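Local coordinates for protein putative citrate lyase (Ralstonia eutropha, PDB 3QQW) that is a putative lyase of the citrate lyase family, built on a TIM barrel, that may split a carbon-carbon bond of citramalyl-CoA or a related thioester, probably with magnesium, at residues W97-D102 against E128-I133; A113-K119 against P147-E153. All coordinates share one frame; numbering follows the deposited sequence. Where two conformers were deposited one is given.

Contact 1. Residues W97-D102 against E128-I133; sequences WRQDVD and EVIRYI
The ring of Tyr132 reaches across from helix 123-139 and fits as a knob among Trp97, Arg98, Val101 and Asp102. With CG trans to the backbone N (chi1 -171°), it lies over helix 97-107, the aliphatic stem of Arg98 on one face: Arg98 CG stands 3.9 Å from the ring centroid. The methyl Val101 CG1 comes obliquely to Tyr132 CD2 at 3.8 Å. At the far end the phenol donates a very short hydrogen bond, 2.5 Å from Tyr132 OH to Asp102 OD1, the acceptor lying near the ring plane. Trp97 meets the root of the same tyrosine, its ring almost perpendicular to the phenol, while Val129 CG2 sits over the indole face, 3.9 Å from the centroid of the six-membered ring. The opposite face carries Arg98 CG. Beside the tyrosine ring, which lies at its edge, the guanidinium rests one face on Trp97 CZ2, tilted to the indole, and forms a salt bridge, Arg98 NH2 to Glu128 OE2 at 3.0 Å, from above the carboxylate plane. The segments run at 30°, neighbouring helices of the outer TIM-barrel layer; on the inner side of helix 123-139, Val129 and Ile133 pack on Val117 and Ile115 of strand 115-117.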
ATOM      1  N   TRP C  97     -25.733  -9.735  18.507  1.00 40.60           N
ATOM      2  CA  TRP C  97     -24.881 -10.616  17.692  1.00 39.99           C
ATOM      3  C   TRP C  97     -24.733 -12.038  18.266  1.00 42.52           C
ATOM      4  O   TRP C  97     -24.826 -12.985  17.495  1.00 40.04           O
ATOM      5  CB  TRP C  97     -23.494  -9.989  17.345  1.00 37.83           C
ATOM      6  CG  TRP C  97     -22.427 -10.039  18.404  1.00 39.92           C
ATOM      7  CD1 TRP C  97     -22.017  -9.006  19.194  1.00 43.74           C
ATOM      8  CD2 TRP C  97     -21.514 -11.126  18.663  1.00 40.13           C
ATOM      9  NE1 TRP C  97     -20.945  -9.391  19.960  1.00 43.47           N
ATOM     10  CE2 TRP C  97     -20.620 -10.689  19.665  1.00 44.84           C
ATOM     11  CE3 TRP C  97     -21.394 -12.445  18.171  1.00 41.12           C
ATOM     12  CZ2 TRP C  97     -19.617 -11.521  20.199  1.00 45.70           C
ATOM     13  CZ3 TRP C  97     -20.417 -13.277  18.723  1.00 43.91           C
ATOM     14  CH2 TRP C  97     -19.542 -12.813  19.720  1.00 46.04           C
ATOM     15  N   ARG C  98     -24.542 -12.189  19.587  1.00 41.29           N
ATOM     16  CA  ARG C  98     -24.400 -13.507  20.233  1.00 42.16           C
ATOM     17  C   ARG C  98     -25.700 -14.294  20.140  1.00 46.32           C
ATOM     18  O   ARG C  98     -25.675 -15.483  19.824  1.00 46.39           O
ATOM     19  CB  ARG C  98     -23.988 -13.351  21.707  1.00 43.96           C
ATOM     20  CG  ARG C  98     -22.539 -12.976  21.867  1.00 50.15           C
ATOM     21  CD  ARG C  98     -22.194 -12.852  23.327  1.00 52.82           C
ATOM     22  NE  ARG C  98     -20.765 -13.042  23.531  1.00 49.03           N
ATOM     23  CZ  ARG C  98     -19.889 -12.052  23.655  1.00 64.88           C
ATOM     24  NH1 ARG C  98     -20.296 -10.786  23.613  1.00 45.14           N
ATOM     25  NH2 ARG C  98     -18.598 -12.317  23.827  1.00 50.17           N
ATOM     26  N   GLN C  99     -26.836 -13.604  20.364  1.00 43.88           N
ATOM     27  CA  GLN C  99     -28.185 -14.159  20.254  1.00 43.95           C
ATOM     28  C   GLN C  99     -28.434 -14.652  18.820  1.00 45.52           C
ATOM     29  O   GLN C  99     -28.972 -15.742  18.657  1.00 46.49           O
ATOM     30  CB  GLN C  99     -29.225 -13.119  20.680  1.00 45.96           C
ATOM     31  CG  GLN C  99     -30.659 -13.638  20.680  1.00 44.06           C
ATOM     32  CD  GLN C  99     -31.618 -12.567  21.107  1.00 58.29           C
ATOM     33  OE1 GLN C  99     -32.100 -11.780  20.285  1.00 44.58           O
ATOM     34  NE2 GLN C  99     -31.891 -12.501  22.405  1.00 55.05           N
ATOM     35  N   ASP C 100     -28.003 -13.886  17.797  1.00 40.42           N
ATOM     36  CA  ASP C 100     -28.111 -14.300  16.387  1.00 39.08           C
ATOM     37  C   ASP C 100     -27.368 -15.599  16.175  1.00 43.68           C
ATOM     38  O   ASP C 100     -27.886 -16.494  15.541  1.00 43.34           O
ATOM     39  CB  ASP C 100     -27.530 -13.245  15.424  1.00 39.25           C
ATOM     40  CG  ASP C 100     -28.218 -11.895  15.331  1.00 47.67           C
ATOM     41  OD1 ASP C 100     -29.429 -11.812  15.662  1.00 49.36           O
ATOM     42  OD2 ASP C 100     -27.561 -10.929  14.880  1.00 48.50           O
ATOM     43  N   VAL C 101     -26.153 -15.704  16.732  1.00 42.46           N
ATOM     44  CA  VAL C 101     -25.291 -16.892  16.627  1.00 41.15           C
ATOM     45  C   VAL C 101     -25.985 -18.057  17.334  1.00 45.23           C
ATOM     46  O   VAL C 101     -26.172 -19.105  16.708  1.00 44.53           O
ATOM     47  CB  VAL C 101     -23.859 -16.626  17.159  1.00 42.64           C
ATOM     48  CG1 VAL C 101     -23.060 -17.921  17.261  1.00 42.43           C
ATOM     49  CG2 VAL C 101     -23.130 -15.620  16.267  1.00 39.98           C
ATOM     50  N   ASP C 102     -26.428 -17.861  18.597  1.00 42.13           N
ATOM     51  CA  ASP C 102     -27.139 -18.905  19.347  1.00 42.46           C
ATOM     52  C   ASP C 102     -28.322 -19.464  18.555  1.00 47.95           C
ATOM     53  O   ASP C 102     -28.384 -20.664  18.311  1.00 49.19           O
ATOM     54  CB  ASP C 102     -27.656 -18.367  20.686  1.00 45.30           C
ATOM     55  CG  ASP C 102     -26.606 -17.868  21.641  1.00 51.06           C
ATOM     56  OD1 ASP C 102     -25.408 -18.182  21.426  1.00 49.65           O
ATOM     57  OD2 ASP C 102     -26.977 -17.139  22.599  1.00 54.84           O
ATOM     58  N   GLU C 128     -13.017 -12.701  18.628  1.00 45.78           N
ATOM     59  CA  GLU C 128     -14.022 -12.940  19.680  1.00 47.88           C
ATOM     60  C   GLU C 128     -15.282 -13.586  19.110  1.00 48.04           C
ATOM     61  O   GLU C 128     -15.804 -14.535  19.697  1.00 49.49           O
ATOM     62  CB  GLU C 128     -14.377 -11.611  20.380  1.00 50.97           C
ATOM     63  CG  GLU C 128     -15.360 -11.690  21.551  1.00 68.60           C
ATOM     64  CD  GLU C 128     -16.005 -10.376  21.966  1.00 97.01           C
ATOM     65  OE1 GLU C 128     -16.015  -9.418  21.157  1.00 93.73           O
ATOM     66  OE2 GLU C 128     -16.531 -10.318  23.100  1.00 93.10           O
ATOM     67  N   VAL C 129     -15.741 -13.086  17.954  1.00 41.57           N
ATOM     68  CA  VAL C 129     -16.940 -13.548  17.270  1.00 38.34           C
ATOM     69  C   VAL C 129     -16.692 -14.969  16.747  1.00 40.00           C
ATOM     70  O   VAL C 129     -17.556 -15.825  16.912  1.00 38.76           O
ATOM     71  CB  VAL C 129     -17.369 -12.549  16.143  1.00 39.92           C
ATOM     72  CG1 VAL C 129     -18.558 -13.077  15.365  1.00 37.74           C
ATOM     73  CG2 VAL C 129     -17.687 -11.168  16.714  1.00 39.63           C
ATOM     74  N   ILE C 130     -15.505 -15.218  16.155  1.00 37.36           N
ATOM     75  CA  ILE C 130     -15.141 -16.529  15.595  1.00 38.62           C
ATOM     76  C   ILE C 130     -15.084 -17.598  16.707  1.00 43.69           C
ATOM     77  O   ILE C 130     -15.617 -18.712  16.536  1.00 44.14           O
ATOM     78  CB  ILE C 130     -13.817 -16.446  14.794  1.00 41.82           C
ATOM     79  CG1 ILE C 130     -14.051 -15.744  13.470  1.00 40.20           C
ATOM     80  CG2 ILE C 130     -13.181 -17.834  14.590  1.00 43.55           C
ATOM     81  CD1 ILE C 130     -12.762 -15.277  12.868  1.00 50.16           C
ATOM     82  N   ARG C 131     -14.462 -17.229  17.841  1.00 39.81           N
ATOM     83  CA  ARG C 131     -14.332 -18.064  19.026  0.50 41.67           C
ATOM     84  C   ARG C 131     -15.739 -18.418  19.559  1.00 47.30           C
ATOM     85  O   ARG C 131     -15.985 -19.558  19.946  1.00 50.51           O
ATOM     86  CB  ARG C 131     -13.493 -17.296  20.065  0.50 41.76           C
ATOM     87  CG  ARG C 131     -13.128 -18.027  21.347  0.50 50.80           C
ATOM     88  CD  ARG C 131     -12.015 -17.274  22.074  0.50 51.47           C
ATOM     89  NE  ARG C 131     -12.453 -16.001  22.673  0.50 41.87           N
ATOM     90  CZ  ARG C 131     -12.010 -14.793  22.321  0.50 43.94           C
ATOM     91  NH1 ARG C 131     -11.096 -14.662  21.370  0.50 29.49           N
ATOM     92  NH2 ARG C 131     -12.475 -13.712  22.921  0.50 27.19           N
ATOM     93  N   TYR C 132     -16.655 -17.417  19.581  1.00 41.23           N
ATOM     94  CA  TYR C 132     -18.009 -17.609  20.081  1.00 40.36           C
ATOM     95  C   TYR C 132     -18.797 -18.547  19.158  1.00 44.41           C
ATOM     96  O   TYR C 132     -19.441 -19.457  19.659  1.00 46.97           O
ATOM     97  CB  TYR C 132     -18.739 -16.264  20.282  1.00 39.88           C
ATOM     98  CG  TYR C 132     -20.064 -16.444  20.995  1.00 40.39           C
ATOM     99  CD1 TYR C 132     -20.112 -16.667  22.367  1.00 43.45           C
ATOM    100  CD2 TYR C 132     -21.266 -16.479  20.284  1.00 39.49           C
ATOM    101  CE1 TYR C 132     -21.318 -16.905  23.017  1.00 43.87           C
ATOM    102  CE2 TYR C 132     -22.479 -16.697  20.927  1.00 41.04           C
ATOM    103  CZ  TYR C 132     -22.500 -16.921  22.291  1.00 52.25           C
ATOM    104  OH  TYR C 132     -23.696 -17.144  22.917  1.00 57.07           O
ATOM    105  N   ILE C 133     -18.713 -18.349  17.832  1.00 40.41           N
ATOM    106  CA  ILE C 133     -19.348 -19.194  16.798  1.00 39.76           C
ATOM    107  C   ILE C 133     -18.845 -20.637  16.970  1.00 47.00           C
ATOM    108  O   ILE C 133     -19.667 -21.536  16.993  1.00 49.46           O
ATOM    109  CB  ILE C 133     -19.099 -18.650  15.358  1.00 41.49           C
ATOM    110  CG1 ILE C 133     -19.763 -17.261  15.147  1.00 41.37           C
ATOM    111  CG2 ILE C 133     -19.569 -19.621  14.278  1.00 41.80           C
ATOM    112  CD1 ILE C 133     -19.237 -16.486  13.918  1.00 44.29           C
TER

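Contact 2. Residues A113-K119 against P147-E153; sequences AYITVPK and PVHVLIE
Tyr114 and His149 lie face against face in an offset stack, their ring centroids 3.9 Å apart and their planes only 7° from parallel. Tyr114 CG sits between its own backbone N and carbonyl carbon (chi1 54°), which swings the phenol over the imidazole so that His149 CE1 lies above the middle of the tyrosine ring. Nearby, water 1 lies in the imidazole plane, 2.8 Å from His149 ND1, and accepts a hydrogen bond from Thr116 OG1. On the side of Thr116 and His149, Thr116 CG2 touches Leu151 CD2 at 3.5 Å; Val117 CG2 and Val148 CG1 meet on the face turned to helix 123-139.

The backbones carry these side chains as adjacent parallel strands. Ile115 N binds Pro147 O, His149 N binds Ile115 O at 172°, Val117 N binds His149 O and Leu151 N binds Val117 O. Past the last rung, water 2 donates to both Val117 O and Leu151 O. There the extended side chain of Glu153 reaches over to the other segment, and its OE2 takes the amide Lys119 N at 2.7 Å through the anti lone pair.

Outer partners fix both stacked rings from the barrel interior: Tyr114 OH is hydrogen-bonded to Thr52 and His149 NE2 to Glu171. The poorly ordered Lys119 NZ, as modelled, pairs with Glu56 and Asp179. Glu153 and Asp179 are predicted magnesium ligands, and Glu153 is also a predicted substrate-binding residue. Their carboxylates approach closely, as expected of a site made for a cation; Lys119 may offset part of that negative charge, and the hydrogen bond from its amide to OE2 steadies the glutamate, which lies at the C-terminal mouth of the barrel, where TIM-barrel enzymes place their active sites.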
ATOM      1  N   ALA C 113     -24.282 -22.654   5.935  1.00 34.34           N
ATOM      2  CA  ALA C 113     -23.130 -22.644   5.042  1.00 32.81           C
ATOM      3  C   ALA C 113     -21.990 -21.769   5.590  1.00 36.18           C
ATOM      4  O   ALA C 113     -20.818 -22.120   5.423  1.00 37.52           O
ATOM      5  CB  ALA C 113     -23.543 -22.156   3.661  1.00 32.79           C
ATOM      6  N   TYR C 114     -22.336 -20.630   6.217  1.00 29.14           N
ATOM      7  CA  TYR C 114     -21.394 -19.652   6.755  1.00 28.86           C
ATOM      8  C   TYR C 114     -22.103 -18.590   7.576  1.00 36.60           C
ATOM      9  O   TYR C 114     -23.328 -18.434   7.486  1.00 35.68           O
ATOM     10  CB  TYR C 114     -20.587 -18.951   5.623  1.00 27.72           C
ATOM     11  CG  TYR C 114     -21.455 -18.325   4.567  1.00 27.26           C
ATOM     12  CD1 TYR C 114     -21.930 -17.020   4.704  1.00 29.03           C
ATOM     13  CD2 TYR C 114     -21.806 -19.031   3.419  1.00 27.97           C
ATOM     14  CE1 TYR C 114     -22.762 -16.447   3.741  1.00 27.91           C
ATOM     15  CE2 TYR C 114     -22.647 -18.474   2.458  1.00 27.53           C
ATOM     16  CZ  TYR C 114     -23.122 -17.183   2.624  1.00 31.68           C
ATOM     17  OH  TYR C 114     -23.922 -16.626   1.655  1.00 33.21           O
ATOM     18  N   ILE C 115     -21.307 -17.812   8.324  1.00 33.69           N
ATOM     19  CA  ILE C 115     -21.785 -16.653   9.061  1.00 32.83           C
ATOM     20  C   ILE C 115     -20.988 -15.462   8.548  1.00 36.96           C
ATOM     21  O   ILE C 115     -19.756 -15.510   8.477  1.00 36.22           O
ATOM     22  CB  ILE C 115     -21.703 -16.822  10.603  1.00 36.15           C
ATOM     23  CG1 ILE C 115     -22.817 -17.755  11.081  1.00 36.19           C
ATOM     24  CG2 ILE C 115     -21.772 -15.468  11.333  1.00 36.39           C
ATOM     25  CD1 ILE C 115     -22.568 -18.307  12.398  1.00 35.96           C
ATOM     26  N   THR C 116     -21.708 -14.412   8.160  1.00 34.14           N
ATOM     27  CA  THR C 116     -21.139 -13.153   7.706  1.00 33.43           C
ATOM     28  C   THR C 116     -21.123 -12.218   8.914  1.00 39.82           C
ATOM     29  O   THR C 116     -22.160 -11.991   9.553  1.00 40.46           O
ATOM     30  CB  THR C 116     -21.886 -12.638   6.506  1.00 34.97           C
ATOM     31  OG1 THR C 116     -21.743 -13.592   5.458  1.00 43.79           O
ATOM     32  CG2 THR C 116     -21.364 -11.297   6.036  1.00 33.08           C
ATOM     33  N   VAL C 117     -19.922 -11.737   9.258  1.00 36.16           N
ATOM     34  CA  VAL C 117     -19.685 -10.854  10.408  1.00 35.46           C
ATOM     35  C   VAL C 117     -19.433  -9.433   9.875  1.00 37.59           C
ATOM     36  O   VAL C 117     -18.432  -9.183   9.185  1.00 34.90           O
ATOM     37  CB  VAL C 117     -18.512 -11.376  11.282  1.00 37.60           C
ATOM     38  CG1 VAL C 117     -18.253 -10.475  12.479  1.00 39.62           C
ATOM     39  CG2 VAL C 117     -18.734 -12.813  11.710  1.00 35.33           C
ATOM     40  N   PRO C 118     -20.294  -8.478  10.239  1.00 36.19           N
ATOM     41  CA  PRO C 118     -20.137  -7.124   9.698  1.00 36.99           C
ATOM     42  C   PRO C 118     -19.499  -6.124  10.661  1.00 44.76           C
ATOM     43  O   PRO C 118     -19.490  -6.331  11.874  1.00 43.55           O
ATOM     44  CB  PRO C 118     -21.585  -6.708   9.443  1.00 38.44           C
ATOM     45  CG  PRO C 118     -22.338  -7.365  10.545  1.00 42.88           C
ATOM     46  CD  PRO C 118     -21.562  -8.599  10.984  1.00 38.49           C
ATOM     47  N   LYS C 119     -19.028  -4.995  10.098  1.00 42.13           N
ATOM     48  CA  LYS C 119     -18.586  -3.810  10.813  1.00 43.12           C
ATOM     49  C   LYS C 119     -17.622  -4.035  11.991  1.00 45.51           C
ATOM     50  O   LYS C 119     -17.649  -3.242  12.944  1.00 46.29           O
ATOM     51  CB  LYS C 119     -19.838  -3.080  11.338  1.00 47.71           C
ATOM     52  CG  LYS C 119     -20.420  -2.044  10.393  1.00 72.62           C
ATOM     53  CD  LYS C 119     -21.907  -1.816  10.707  1.00 88.00           C
ATOM     54  CE  LYS C 119     -22.724  -1.387   9.506  1.00 97.91           C
ATOM     55  NZ  LYS C 119     -22.819  -2.451   8.468  1.00101.82           N
ATOM     56  N   PRO C 147     -17.861 -21.963   8.568  1.00 38.36           N
ATOM     57  CA  PRO C 147     -16.992 -20.989   7.880  1.00 36.56           C
ATOM     58  C   PRO C 147     -17.471 -19.570   8.129  1.00 38.68           C
ATOM     59  O   PRO C 147     -18.654 -19.343   8.315  1.00 39.10           O
ATOM     60  CB  PRO C 147     -17.126 -21.375   6.408  1.00 37.76           C
ATOM     61  CG  PRO C 147     -17.635 -22.791   6.417  1.00 41.73           C
ATOM     62  CD  PRO C 147     -18.561 -22.818   7.593  1.00 38.11           C
ATOM     63  N   VAL C 148     -16.546 -18.634   8.203  1.00 35.59           N
ATOM     64  CA  VAL C 148     -16.846 -17.234   8.499  1.00 35.45           C
ATOM     65  C   VAL C 148     -16.446 -16.340   7.317  1.00 37.85           C
ATOM     66  O   VAL C 148     -15.418 -16.565   6.666  1.00 36.87           O
ATOM     67  CB  VAL C 148     -16.142 -16.793   9.823  1.00 39.29           C
ATOM     68  CG1 VAL C 148     -16.447 -15.348  10.158  1.00 38.11           C
ATOM     69  CG2 VAL C 148     -16.534 -17.704  10.986  1.00 39.55           C
ATOM     70  N   HIS C 149     -17.298 -15.340   7.052  1.00 34.00           N
ATOM     71  CA  HIS C 149     -17.128 -14.271   6.062  1.00 32.82           C
ATOM     72  C   HIS C 149     -16.999 -13.001   6.849  1.00 38.05           C
ATOM     73  O   HIS C 149     -17.882 -12.690   7.661  1.00 38.94           O
ATOM     74  CB  HIS C 149     -18.296 -14.195   5.075  1.00 33.15           C
ATOM     75  CG  HIS C 149     -18.475 -15.392   4.186  1.00 36.87           C
ATOM     76  ND1 HIS C 149     -19.316 -15.337   3.087  1.00 38.47           N
ATOM     77  CD2 HIS C 149     -17.948 -16.641   4.275  1.00 39.23           C
ATOM     78  CE1 HIS C 149     -19.273 -16.543   2.542  1.00 38.93           C
ATOM     79  NE2 HIS C 149     -18.460 -17.365   3.227  1.00 39.64           N
ATOM     80  N   VAL C 150     -15.880 -12.298   6.691  1.00 34.86           N
ATOM     81  CA  VAL C 150     -15.642 -11.089   7.486  1.00 35.12           C
ATOM     82  C   VAL C 150     -15.679  -9.856   6.601  1.00 38.74           C
ATOM     83  O   VAL C 150     -14.957  -9.767   5.607  1.00 38.26           O
ATOM     84  CB  VAL C 150     -14.303 -11.192   8.277  1.00 39.62           C
ATOM     85  CG1 VAL C 150     -14.033  -9.940   9.091  1.00 39.95           C
ATOM     86  CG2 VAL C 150     -14.311 -12.410   9.184  1.00 40.55           C
ATOM     87  N   LEU C 151     -16.525  -8.896   6.974  1.00 35.97           N
ATOM     88  CA  LEU C 151     -16.571  -7.613   6.283  1.00 35.84           C
ATOM     89  C   LEU C 151     -15.393  -6.755   6.689  1.00 39.72           C
ATOM     90  O   LEU C 151     -15.113  -6.611   7.886  1.00 37.80           O
ATOM     91  CB  LEU C 151     -17.867  -6.857   6.608  1.00 36.14           C
ATOM     92  CG  LEU C 151     -19.073  -6.959   5.655  1.00 39.36           C
ATOM     93  CD1 LEU C 151     -18.758  -6.472   4.264  1.00 38.24           C
ATOM     94  CD2 LEU C 151     -19.656  -8.310   5.662  1.00 40.80           C
ATOM     95  N   ILE C 152     -14.700  -6.194   5.691  1.00 37.63           N
ATOM     96  CA  ILE C 152     -13.626  -5.210   5.873  1.00 37.24           C
ATOM     97  C   ILE C 152     -14.255  -3.922   5.414  1.00 40.99           C
ATOM     98  O   ILE C 152     -14.401  -3.701   4.215  1.00 40.18           O
ATOM     99  CB  ILE C 152     -12.315  -5.600   5.147  1.00 39.79           C
ATOM    100  CG1 ILE C 152     -11.844  -7.044   5.573  1.00 38.57           C
ATOM    101  CG2 ILE C 152     -11.225  -4.531   5.368  1.00 39.53           C
ATOM    102  CD1 ILE C 152     -11.570  -7.295   7.112  1.00 38.59           C
ATOM    103  N   GLU C 153     -14.803  -3.151   6.379  1.00 39.69           N
ATOM    104  CA  GLU C 153     -15.552  -1.935   6.051  1.00 39.60           C
ATOM    105  C   GLU C 153     -15.337  -0.809   7.071  1.00 44.67           C
ATOM    106  O   GLU C 153     -16.144   0.125   7.150  1.00 45.37           O
ATOM    107  CB  GLU C 153     -17.044  -2.255   5.900  1.00 40.39           C
ATOM    108  CG  GLU C 153     -17.726  -2.896   7.094  1.00 46.28           C
ATOM    109  CD  GLU C 153     -19.119  -3.427   6.802  1.00 57.41           C
ATOM    110  OE1 GLU C 153     -19.665  -3.116   5.722  1.00 67.13           O
ATOM    111  OE2 GLU C 153     -19.665  -4.169   7.649  1.00 55.28           O
TER
HETATM  112  O   HOH W   1     -20.702 -12.949   3.329  1.00 28.71           O
HETATM  113  O   HOH W   2     -16.356  -7.448  10.297  1.00 32.22           O

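The two contacts are successive layers of one barrel wall. Contact 2 is buried near the middle of the chain and joins the strands of a beta-alpha-beta unit; contact 1 lies farther out and is partly open to solvent. Helix 123-139, the crossover between those strands, supplies one side of contact 1, and its inner residues meet contact 2 directly, with Ile130 CG1 4.0 Å from Val148 CG2. The chemistry follows this layering: side-chain packing and polar side-chain bonds join the helices, with charged and phenolic ends toward the protein surface, whereas backbone hydrogen bonds join the strands, with an aromatic stack, ordered waters and one predicted ligand-binding glutamate alongside.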